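Local structure of glycogen synthase (Cyanobacterium sp. CLg1, 6GNF) at residues A[334-339]-A[344-349]; A[354-359]-A[415-420]; A[423-428]-A[504-509]. The protein is a glycogen synthase, a two-domain protein of the glycosyltransferase type, here modelled with adenosine-5'-diphosphate and a glycan bound. All blocks are in the same frame, centred on the assembly; numbering follows the deposited sequence.

Interaction 1. Residues A[334-339]-A[344-349]; sequences CKVALQ and LTVDPD
The ammonium group of Lys-335 is gripped from several sides: NZ gives a hydrogen bond to Pro-348 O at 2.7 Å, coming from well above that carbonyl plane, makes a second with Ile-350 O and forms a salt bridge with Asp-425. A lysine suits this place because its chain, with CG opposite the backbone N (chi1 -172°) and the rest extended, is long enough to run from the helix past Pro-348, with CE 3.4 Å from Pro-348 O.

One turn later along helix 327-341, Gln-339 uses both ends of its amide on a single residue. OE1 accepts from Asp-347 N at 2.8 Å, while NE2 donates to Asp-347 O, also at 2.8 Å and nearly straight (171°), though from well above that carbonyl plane. This backbone pair fixes which end of the amide is which; NE2 has a second acceptor in Gln-381 OE1, whose own NE2 bonds Thr-345 O. At the backbone, Leu-344 N reaches Gln-339 O at 2.8 Å. Within the loop Asp-347 forms an Asx turn, OD1 accepting from Asp-349 N. On the outer side Val-336 crosses Val-346 at about a right angle, the two CG1 methyls pressed to a tight 3.4 Å.

Held between two carbonyls and a carboxylate, the buried Lys-335 amine is probably kept charged, and the helix fixes an irregular loop through bonds to its main chain.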
loop_
_atom_site.group_PDB
_atom_site.type_symbol
_atom_site.label_atom_id
_atom_site.label_comp_id
_atom_site.label_asym_id
_atom_site.label_seq_id
_atom_site.Cartn_x
_atom_site.Cartn_y
_atom_site.Cartn_z
ATOM N N CYS A 334 21.507 -12.141 14.851
ATOM C CA CYS A 334 20.103 -12.020 14.450
ATOM C C CYS A 334 19.603 -13.276 13.727
ATOM O O CYS A 334 18.485 -13.717 13.960
ATOM C CB CYS A 334 19.900 -10.786 13.574
ATOM S SG CYS A 334 20.056 -9.236 14.493
ATOM N N LYS A 335 20.439 -13.852 12.868
ATOM C CA LYS A 335 20.087 -15.083 12.155
ATOM C C LYS A 335 19.818 -16.235 13.121
ATOM O O LYS A 335 18.785 -16.903 13.034
ATOM C CB LYS A 335 21.193 -15.483 11.172
ATOM C CG LYS A 335 20.814 -16.646 10.267
ATOM C CD LYS A 335 21.826 -16.845 9.157
ATOM C CE LYS A 335 21.456 -18.029 8.284
ATOM N NZ LYS A 335 22.350 -18.135 7.096
ATOM N N VAL A 336 20.774 -16.498 14.003
ATOM C CA VAL A 336 20.618 -17.529 15.031
ATOM C C VAL A 336 19.405 -17.273 15.936
ATOM O O VAL A 336 18.734 -18.216 16.356
ATOM C CB VAL A 336 21.927 -17.680 15.844
ATOM C CG1 VAL A 336 21.712 -18.381 17.175
ATOM C CG2 VAL A 336 23.010 -18.331 14.994
ATOM N N ALA A 337 19.125 -16.005 16.234
ATOM C CA ALA A 337 17.952 -15.635 17.031
ATOM C C ALA A 337 16.640 -15.958 16.306
ATOM O O ALA A 337 15.705 -16.487 16.913
ATOM C CB ALA A 337 18.001 -14.157 17.391
ATOM N N LEU A 338 16.581 -15.636 15.017
ATOM C CA LEU A 338 15.422 -15.961 14.185
ATOM C C LEU A 338 15.214 -17.467 14.121
ATOM O O LEU A 338 14.104 -17.960 14.318
ATOM C CB LEU A 338 15.613 -15.412 12.769
ATOM C CG LEU A 338 14.513 -15.667 11.735
ATOM C CD1 LEU A 338 13.185 -15.075 12.182
ATOM C CD2 LEU A 338 14.934 -15.094 10.391
ATOM N N GLN A 339 16.291 -18.191 13.851
ATOM C CA GLN A 339 16.242 -19.645 13.773
ATOM C C GLN A 339 15.650 -20.249 15.038
ATOM O O GLN A 339 14.747 -21.086 14.957
ATOM C CB GLN A 339 17.638 -20.217 13.503
ATOM C CG GLN A 339 18.100 -19.969 12.077
ATOM C CD GLN A 339 19.509 -20.452 11.802
ATOM O OE1 GLN A 339 20.357 -20.477 12.690
ATOM N NE2 GLN A 339 19.772 -20.823 10.554
ATOM N N LEU A 344 13.640 -23.608 14.240
ATOM C CA LEU A 344 14.483 -24.159 13.179
ATOM C C LEU A 344 15.860 -24.507 13.715
ATOM O O LEU A 344 16.309 -23.921 14.699
ATOM C CB LEU A 344 14.631 -23.143 12.045
ATOM C CG LEU A 344 13.322 -22.597 11.474
ATOM C CD1 LEU A 344 13.596 -21.476 10.482
ATOM C CD2 LEU A 344 12.519 -23.715 10.824
ATOM N N THR A 345 16.546 -25.422 13.034
ATOM C CA THR A 345 17.904 -25.800 13.420
ATOM C C THR A 345 18.781 -24.553 13.392
ATOM O O THR A 345 18.790 -23.808 12.407
ATOM C CB THR A 345 18.516 -26.878 12.492
ATOM O OG1 THR A 345 17.628 -27.995 12.371
ATOM C CG2 THR A 345 19.871 -27.355 13.010
ATOM N N VAL A 346 19.497 -24.323 14.486
ATOM C CA VAL A 346 20.359 -23.161 14.609
ATOM C C VAL A 346 21.689 -23.435 13.923
ATOM O O VAL A 346 22.475 -24.257 14.383
ATOM C CB VAL A 346 20.590 -22.793 16.080
ATOM C CG1 VAL A 346 21.613 -21.672 16.192
ATOM C CG2 VAL A 346 19.272 -22.400 16.730
ATOM N N ASP A 347 21.926 -22.733 12.822
ATOM C CA ASP A 347 23.140 -22.883 12.034
ATOM C C ASP A 347 23.225 -21.707 11.072
ATOM O O ASP A 347 22.443 -21.629 10.126
ATOM C CB ASP A 347 23.112 -24.199 11.250
ATOM C CG ASP A 347 24.352 -24.399 10.381
ATOM O OD1 ASP A 347 25.198 -23.486 10.273
ATOM O OD2 ASP A 347 24.480 -25.492 9.791
ATOM N N PRO A 348 24.180 -20.789 11.300
ATOM C CA PRO A 348 24.231 -19.594 10.462
ATOM C C PRO A 348 24.713 -19.846 9.030
ATOM O O PRO A 348 24.690 -18.920 8.226
ATOM C CB PRO A 348 25.203 -18.681 11.216
ATOM C CG PRO A 348 26.097 -19.610 11.950
ATOM C CD PRO A 348 25.270 -20.816 12.292
ATOM N N ASP A 349 25.124 -21.072 8.707
ATOM C CA ASP A 349 25.569 -21.407 7.350
ATOM C C ASP A 349 24.460 -21.921 6.433
ATOM O O ASP A 349 24.717 -22.191 5.262
ATOM C CB ASP A 349 26.685 -22.455 7.401
ATOM C CG ASP A 349 27.923 -21.949 8.106
ATOM O OD1 ASP A 349 28.008 -20.729 8.359
ATOM O OD2 ASP A 349 28.827 -22.765 8.378
#

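Interaction 2. Residues A[354-359]-A[415-420]; sequences GFIGRL and KLAHFI. With ADP (adenosine-5'-diphosphate), chain F; AC1 (4,6-dideoxy-4-{[(1S,4R,5S,6S)-4,5,6-trihydroxy-3-(hydroxymethyl)cyclohex-2-en-1-yl]amino}-alpha-D-glucopyranose), chain D.
Ile-356 touches helix 414-423 with the end of its longer branch: CD1 rests 3.7 Å from Ala-417 O and 4.0 Å from Ile-420 CG2, the two isoleucines sliding past each other in opposite directions. A chi1 of -50° sets CG1 beside the backbone N and turns CG2 away from it, directly above the adenine of ADP and 3.6 Å from C4. Ala-417 CB approaches from the same side, 4.0 Å from C2. A beta-branched residue can thus face helix and base at once, while the small alanine lets the base lie close to the helix. Arg-358 turns its guanidinium edge to the terminal phosphate of ADP, NE donating to O3B at 2.9 Å and NH2 to O1B at 3.0 Å, a bidentate grip. NE also lies 3.3 Å from AC1 C6, so the arginine borders both ligands.

The setting is the Rossmann-like domain of a GT-B glycosyltransferase, where strand 352-356 of a parallel sheet runs roughly antiparallel to the helix (146° between the short axes) and ends at the nucleotide. Glycine at 354 allows Ile-420 CG2 to come within 3.8 Å of Gly-354 CA. Further out, Arg-358 NH1 is salt-bridged to Glu-360 and NH2 hydrogen-bonded to Gln-362.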
loop_
_atom_site.group_PDB
_atom_site.type_symbol
_atom_site.label_atom_id
_atom_site.label_comp_id
_atom_site.label_asym_id
_atom_site.label_seq_id
_atom_site.Cartn_x
_atom_site.Cartn_y
_atom_site.Cartn_z
ATOM N N GLY A 354 12.999 -15.299 3.915
ATOM C CA GLY A 354 11.906 -14.757 4.718
ATOM C C GLY A 354 10.823 -14.103 3.875
ATOM O O GLY A 354 11.119 -13.334 2.960
ATOM N N PHE A 355 9.566 -14.409 4.189
ATOM C CA PHE A 355 8.420 -13.767 3.546
ATOM C C PHE A 355 7.578 -13.051 4.592
ATOM O O PHE A 355 7.291 -13.597 5.655
ATOM C CB PHE A 355 7.561 -14.800 2.806
ATOM C CG PHE A 355 6.242 -14.256 2.323
ATOM C CD1 PHE A 355 5.138 -14.218 3.163
ATOM C CD2 PHE A 355 6.104 -13.780 1.024
ATOM C CE1 PHE A 355 3.925 -13.711 2.724
ATOM C CE2 PHE A 355 4.894 -13.284 0.576
ATOM C CZ PHE A 355 3.802 -13.247 1.430
ATOM N N ILE A 356 7.194 -11.822 4.293
ATOM C CA ILE A 356 6.271 -11.082 5.137
ATOM C C ILE A 356 5.242 -10.436 4.232
ATOM O O ILE A 356 5.597 -9.637 3.378
ATOM C CB ILE A 356 6.975 -9.975 5.944
ATOM C CG1 ILE A 356 8.210 -10.522 6.664
ATOM C CG2 ILE A 356 6.007 -9.371 6.952
ATOM C CD1 ILE A 356 9.110 -9.442 7.225
ATOM N N GLY A 357 3.972 -10.788 4.390
ATOM C CA GLY A 357 2.938 -10.144 3.587
ATOM C C GLY A 357 1.556 -10.722 3.746
ATOM O O GLY A 357 1.388 -11.801 4.288
ATOM N N ARG A 358 0.567 -9.972 3.269
ATOM C CA ARG A 358 -0.826 -10.420 3.231
ATOM C C ARG A 358 -0.897 -11.786 2.559
ATOM O O ARG A 358 -0.175 -12.046 1.593
ATOM C CB ARG A 358 -1.698 -9.404 2.476
ATOM C CG ARG A 358 -1.832 -8.063 3.191
ATOM C CD ARG A 358 -2.691 -7.048 2.442
ATOM N NE ARG A 358 -2.039 -6.494 1.250
ATOM C CZ ARG A 358 -2.369 -6.771 -0.017
ATOM N NH1 ARG A 358 -3.361 -7.615 -0.314
ATOM N NH2 ARG A 358 -1.697 -6.209 -1.009
ATOM N N LEU A 359 -1.721 -12.678 3.100
ATOM C CA LEU A 359 -1.925 -14.003 2.507
ATOM C C LEU A 359 -3.035 -13.933 1.448
ATOM O O LEU A 359 -4.113 -14.505 1.612
ATOM C CB LEU A 359 -2.286 -15.011 3.592
ATOM C CG LEU A 359 -1.268 -15.168 4.717
ATOM C CD1 LEU A 359 -1.811 -16.113 5.773
ATOM C CD2 LEU A 359 0.059 -15.672 4.173
ATOM N N LYS A 415 7.340 -7.465 15.907
ATOM C CA LYS A 415 8.566 -8.015 16.471
ATOM C C LYS A 415 9.160 -9.108 15.574
ATOM O O LYS A 415 10.361 -9.103 15.298
ATOM C CB LYS A 415 8.299 -8.560 17.877
ATOM C CG LYS A 415 9.516 -9.129 18.589
ATOM C CD LYS A 415 9.235 -9.274 20.077
ATOM C CE LYS A 415 10.358 -9.988 20.811
ATOM N NZ LYS A 415 10.350 -11.458 20.561
ATOM N N LEU A 416 8.322 -10.041 15.126
ATOM C CA LEU A 416 8.794 -11.138 14.283
ATOM C C LEU A 416 9.165 -10.643 12.880
ATOM O O LEU A 416 10.087 -11.158 12.259
ATOM C CB LEU A 416 7.752 -12.253 14.204
ATOM C CG LEU A 416 8.217 -13.565 13.561
ATOM C CD1 LEU A 416 9.371 -14.185 14.334
ATOM C CD2 LEU A 416 7.066 -14.555 13.458
ATOM N N ALA A 417 8.446 -9.646 12.382
ATOM C CA ALA A 417 8.806 -9.020 11.113
ATOM C C ALA A 417 10.230 -8.466 11.179
ATOM O O ALA A 417 11.026 -8.663 10.256
ATOM C CB ALA A 417 7.819 -7.918 10.752
ATOM N N HIS A 418 10.554 -7.812 12.292
ATOM C CA HIS A 418 11.882 -7.254 12.497
ATOM C C HIS A 418 12.925 -8.366 12.571
ATOM O O HIS A 418 13.979 -8.288 11.931
ATOM C CB HIS A 418 11.907 -6.375 13.752
ATOM C CG HIS A 418 11.372 -4.995 13.523
ATOM N ND1 HIS A 418 12.162 -3.961 13.072
ATOM C CD2 HIS A 418 10.125 -4.485 13.652
ATOM C CE1 HIS A 418 11.427 -2.872 12.939
ATOM N NE2 HIS A 418 10.187 -3.163 13.285
ATOM N N PHE A 419 12.632 -9.406 13.341
ATOM C CA PHE A 419 13.511 -10.572 13.418
ATOM C C PHE A 419 13.796 -11.180 12.038
ATOM O O PHE A 419 14.918 -11.622 11.766
ATOM C CB PHE A 419 12.910 -11.655 14.317
ATOM C CG PHE A 419 13.285 -11.536 15.770
ATOM C CD1 PHE A 419 13.002 -10.385 16.488
ATOM C CD2 PHE A 419 13.883 -12.602 16.430
ATOM C CE1 PHE A 419 13.329 -10.288 17.828
ATOM C CE2 PHE A 419 14.218 -12.512 17.772
ATOM C CZ PHE A 419 13.937 -11.351 18.470
ATOM N N ILE A 420 12.775 -11.234 11.184
ATOM C CA ILE A 420 12.912 -11.851 9.855
ATOM C C ILE A 420 13.755 -10.973 8.933
ATOM O O ILE A 420 14.658 -11.464 8.252
ATOM C CB ILE A 420 11.535 -12.135 9.213
ATOM C CG1 ILE A 420 10.862 -13.311 9.925
ATOM C CG2 ILE A 420 11.675 -12.460 7.729
ATOM C CD1 ILE A 420 9.361 -13.348 9.741
HETATM P PB ADP F . 1.092 -4.090 0.560
HETATM O O1B ADP F . 0.768 -4.466 -0.863
HETATM O O2B ADP F . 1.058 -2.608 0.811
HETATM O O3B ADP F . 0.385 -4.938 1.583
HETATM P PA ADP F . 3.892 -3.498 0.913
HETATM O O1A ADP F . 3.783 -2.256 0.039
HETATM O O2A ADP F . 5.148 -4.359 0.892
HETATM O O3A ADP F . 2.649 -4.508 0.666
HETATM O "O5'" ADP F . 3.627 -3.067 2.448
HETATM C "C5'" ADP F . 3.193 -4.015 3.430
HETATM C "C4'" ADP F . 3.795 -3.607 4.770
HETATM O "O4'" ADP F . 3.195 -4.301 5.865
HETATM C "C3'" ADP F . 5.272 -3.935 4.810
HETATM O "O3'" ADP F . 5.950 -2.823 5.404
HETATM C "C2'" ADP F . 5.365 -5.190 5.649
HETATM O "O2'" ADP F . 6.578 -5.156 6.394
HETATM C "C1'" ADP F . 4.140 -5.130 6.545
HETATM N N9 ADP F . 3.464 -6.424 6.838
HETATM C C8 ADP F . 2.704 -7.150 5.990
HETATM N N7 ADP F . 2.211 -8.263 6.600
HETATM C C5 ADP F . 2.649 -8.250 7.871
HETATM C C6 ADP F . 2.511 -9.109 9.065
HETATM N N6 ADP F . 1.786 -10.244 9.028
HETATM N N1 ADP F . 3.138 -8.731 10.199
HETATM C C2 ADP F . 3.873 -7.610 10.273
HETATM N N3 ADP F . 4.037 -6.782 9.225
HETATM C C4 ADP F . 3.463 -7.035 8.024
HETATM C C1 AC1 D . -5.086 -0.904 0.512
HETATM O O2 AC1 D . -5.590 0.720 -1.232
HETATM C C2 AC1 D . -4.522 0.135 -0.458
HETATM C C4A AC1 D . 2.446 -0.427 -2.722
HETATM C C3 AC1 D . -3.456 -0.464 -1.377
HETATM O O3 AC1 D . -2.871 0.619 -2.106
HETATM C C4 AC1 D . -2.385 -1.244 -0.580
HETATM N N4A AC1 D . -1.313 -1.847 -1.406
HETATM C C5 AC1 D . -3.130 -2.301 0.250
HETATM O O5 AC1 D . -4.038 -1.651 1.148
HETATM C C6 AC1 D . -2.204 -3.169 1.088
HETATM C C1B AC1 D . -0.431 -1.122 -2.325
HETATM C C2B AC1 D . 0.554 -2.017 -3.133
HETATM O O2B AC1 D . 0.328 -3.414 -2.967
HETATM C C3B AC1 D . 2.024 -1.864 -2.813
HETATM O O3B AC1 D . 2.793 -2.465 -3.854
HETATM O O4 AC1 D . 3.785 -0.433 -2.215
HETATM C C5B AC1 D . 1.530 0.343 -1.807
HETATM C C7B AC1 D . 0.270 -0.000 -1.598
HETATM C C6B AC1 D . 2.060 1.577 -1.147
HETATM O O6B AC1 D . 2.471 2.461 -2.191
#

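Interaction 3. Residues A[423-428]-A[504-509]; sequences GADYCL and QEYGTP
The two backbones keep their distance, with Asp-425 and Tyr-506 the nearest pair at 8.8 Å between CA atoms, where the end of helix 414-423 passes into strand 426-429 on one side and a type II turn, Glu-505 to Thr-508, lies on the other. Tyrosines are long enough to bridge the gap; the short Asp-425 is reached by the ring of Tyr-506.

Tyr-426 extends its ring toward the turn until its hydroxyl meets the base of the other tyrosine: OH lies 3.4 Å from Tyr-506 CB and 3.5 Å from Tyr-506 CD1, near the plane of that ring and at its edge. Behind the hydroxyl the rings touch through carbon, Tyr-426 CE2 to Tyr-506 CD1 at 4.0 Å, in an oblique crossing. Tyr-506 carries its ring back from the turn to Asp-425, its chi1 of 176° placing CG opposite the backbone N, and Asp-425 OD2 stands 3.6 Å from Tyr-506 CE1. Carboxylate and ring planes are 50° apart. OD2 meets the ring only in van der Waals contact; its polar partners are Lys-335 NZ, by a salt bridge, and Leu-352 N, by a hydrogen bond.

The turn itself is firmly made. Glu-505 O accepts from both Thr-508 N, at 3.1 Å, and Thr-508 OG1, at 2.7 Å; Gly-507 adopts the positive phi (82°) of the third position in a type II turn. Thr-508 is the N-cap of helix 509-520, and Pro-509, which has no N-H to offer, fits the first turn.

Around these residues Tyr-426 stacks on Phe-353 and packs against Ala-502 and Leu-503, while Phe-511 meets Tyr-506 edge-to-face, so the tyrosine pair lies between the start of the central strands 352-356 and 426-429 and the junction of helices 485-503 and 509-520.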
loop_
_atom_site.group_PDB
_atom_site.type_symbol
_atom_site.label_atom_id
_atom_site.label_comp_id
_atom_site.label_asym_id
_atom_site.label_seq_id
_atom_site.Cartn_x
_atom_site.Cartn_y
_atom_site.Cartn_z
ATOM N N GLY A 423 17.348 -11.123 10.372
ATOM C CA GLY A 423 17.926 -12.461 10.483
ATOM C C GLY A 423 18.052 -13.212 9.174
ATOM O O GLY A 423 18.980 -13.999 8.994
ATOM N N ALA A 424 17.107 -12.989 8.269
ATOM C CA ALA A 424 17.086 -13.695 6.995
ATOM C C ALA A 424 18.231 -13.249 6.097
ATOM O O ALA A 424 18.677 -12.102 6.164
ATOM C CB ALA A 424 15.757 -13.476 6.283
ATOM N N ASP A 425 18.680 -14.157 5.237
ATOM C CA ASP A 425 19.659 -13.827 4.208
ATOM C C ASP A 425 18.967 -13.234 2.999
ATOM O O ASP A 425 19.519 -12.370 2.319
ATOM C CB ASP A 425 20.409 -15.078 3.794
ATOM C CG ASP A 425 21.181 -15.668 4.932
ATOM O OD1 ASP A 425 21.894 -14.891 5.593
ATOM O OD2 ASP A 425 21.076 -16.895 5.163
ATOM N N TYR A 426 17.756 -13.720 2.731
ATOM C CA TYR A 426 17.009 -13.327 1.550
ATOM C C TYR A 426 15.581 -12.901 1.897
ATOM O O TYR A 426 14.943 -13.489 2.764
ATOM C CB TYR A 426 16.993 -14.484 0.553
ATOM C CG TYR A 426 18.374 -14.884 0.077
ATOM C CD1 TYR A 426 19.076 -14.085 -0.814
ATOM C CD2 TYR A 426 18.982 -16.050 0.531
ATOM C CE1 TYR A 426 20.343 -14.437 -1.252
ATOM C CE2 TYR A 426 20.252 -16.414 0.104
ATOM C CZ TYR A 426 20.931 -15.608 -0.791
ATOM O OH TYR A 426 22.196 -15.977 -1.226
ATOM N N CYS A 427 15.096 -11.884 1.191
ATOM C CA CYS A 427 13.714 -11.422 1.296
ATOM C C CYS A 427 12.935 -11.902 0.070
ATOM O O CYS A 427 13.160 -11.439 -1.043
ATOM C CB CYS A 427 13.686 -9.902 1.388
ATOM S SG CYS A 427 12.044 -9.190 1.275
ATOM N N LEU A 428 12.008 -12.828 0.293
ATOM C CA LEU A 428 11.334 -13.549 -0.780
ATOM C C LEU A 428 9.960 -12.954 -1.069
ATOM O O LEU A 428 9.085 -12.965 -0.198
ATOM C CB LEU A 428 11.192 -15.010 -0.365
ATOM C CG LEU A 428 10.713 -16.040 -1.382
ATOM C CD1 LEU A 428 11.755 -16.247 -2.463
ATOM C CD2 LEU A 428 10.415 -17.358 -0.681
ATOM N N GLN A 504 23.217 -19.896 -5.786
ATOM C CA GLN A 504 24.470 -20.092 -6.504
ATOM C C GLN A 504 25.576 -19.176 -5.991
ATOM O O GLN A 504 26.747 -19.527 -6.059
ATOM C CB GLN A 504 24.272 -19.819 -7.989
ATOM C CG GLN A 504 23.463 -20.881 -8.729
ATOM C CD GLN A 504 24.331 -21.938 -9.373
ATOM O OE1 GLN A 504 25.483 -22.129 -8.979
ATOM N NE2 GLN A 504 23.778 -22.656 -10.340
ATOM N N GLU A 505 25.202 -18.007 -5.473
ATOM C CA GLU A 505 26.173 -17.048 -4.935
ATOM C C GLU A 505 26.239 -17.018 -3.410
ATOM O O GLU A 505 27.088 -16.327 -2.848
ATOM C CB GLU A 505 25.857 -15.638 -5.434
ATOM C CG GLU A 505 26.110 -15.425 -6.916
ATOM C CD GLU A 505 25.848 -13.997 -7.355
ATOM O OE1 GLU A 505 25.635 -13.800 -8.568
ATOM O OE2 GLU A 505 25.854 -13.071 -6.513
ATOM N N TYR A 506 25.360 -17.756 -2.736
ATOM C CA TYR A 506 25.295 -17.700 -1.279
ATOM C C TYR A 506 26.647 -18.027 -0.651
ATOM O O TYR A 506 27.269 -19.032 -0.992
ATOM C CB TYR A 506 24.232 -18.655 -0.728
ATOM C CG TYR A 506 24.200 -18.685 0.788
ATOM C CD1 TYR A 506 23.760 -17.583 1.517
ATOM C CD2 TYR A 506 24.630 -19.804 1.492
ATOM C CE1 TYR A 506 23.743 -17.601 2.903
ATOM C CE2 TYR A 506 24.619 -19.827 2.877
ATOM C CZ TYR A 506 24.175 -18.722 3.578
ATOM O OH TYR A 506 24.145 -18.711 4.948
ATOM N N GLY A 507 27.077 -17.181 0.282
ATOM C CA GLY A 507 28.325 -17.389 1.018
ATOM C C GLY A 507 29.609 -16.961 0.319
ATOM O O GLY A 507 30.671 -16.927 0.946
ATOM N N THR A 508 29.528 -16.627 -0.968
ATOM C CA THR A 508 30.714 -16.267 -1.747
ATOM C C THR A 508 31.084 -14.803 -1.499
ATOM O O THR A 508 30.310 -14.061 -0.891
ATOM C CB THR A 508 30.479 -16.475 -3.257
ATOM O OG1 THR A 508 29.484 -15.553 -3.722
ATOM C CG2 THR A 508 30.048 -17.908 -3.540
ATOM N N PRO A 509 32.278 -14.383 -1.954
ATOM C CA PRO A 509 32.627 -12.967 -1.875
ATOM C C PRO A 509 31.588 -12.039 -2.502
ATOM O O PRO A 509 31.390 -10.935 -1.998
ATOM C CB PRO A 509 33.945 -12.899 -2.642
ATOM C CG PRO A 509 34.577 -14.218 -2.372
ATOM C CD PRO A 509 33.445 -15.209 -2.314
#

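Along the chain the three contacts follow in series, none nested in or crossing another. Interaction 1 closes first, folding the loop after helix 327-341 back on that helix before strand 352-356 begins. Interaction 2 then joins that strand to helix 414-423, segments 56 residues apart at their nearest ends, and interaction 3 joins the end of that helix and strand 426-429 to the turn before helix 509-520, 76 apart. They also meet in space. Leu-338 CD1 lies 3.7 Å from Ile-420 CG1, linking interactions 1 and 2, and Lys-335 of interaction 1 reaches Asp-425 of interaction 3. Strands 352-356 and 426-429 are parallel neighbours, so interactions 2 and 3 share one sheet.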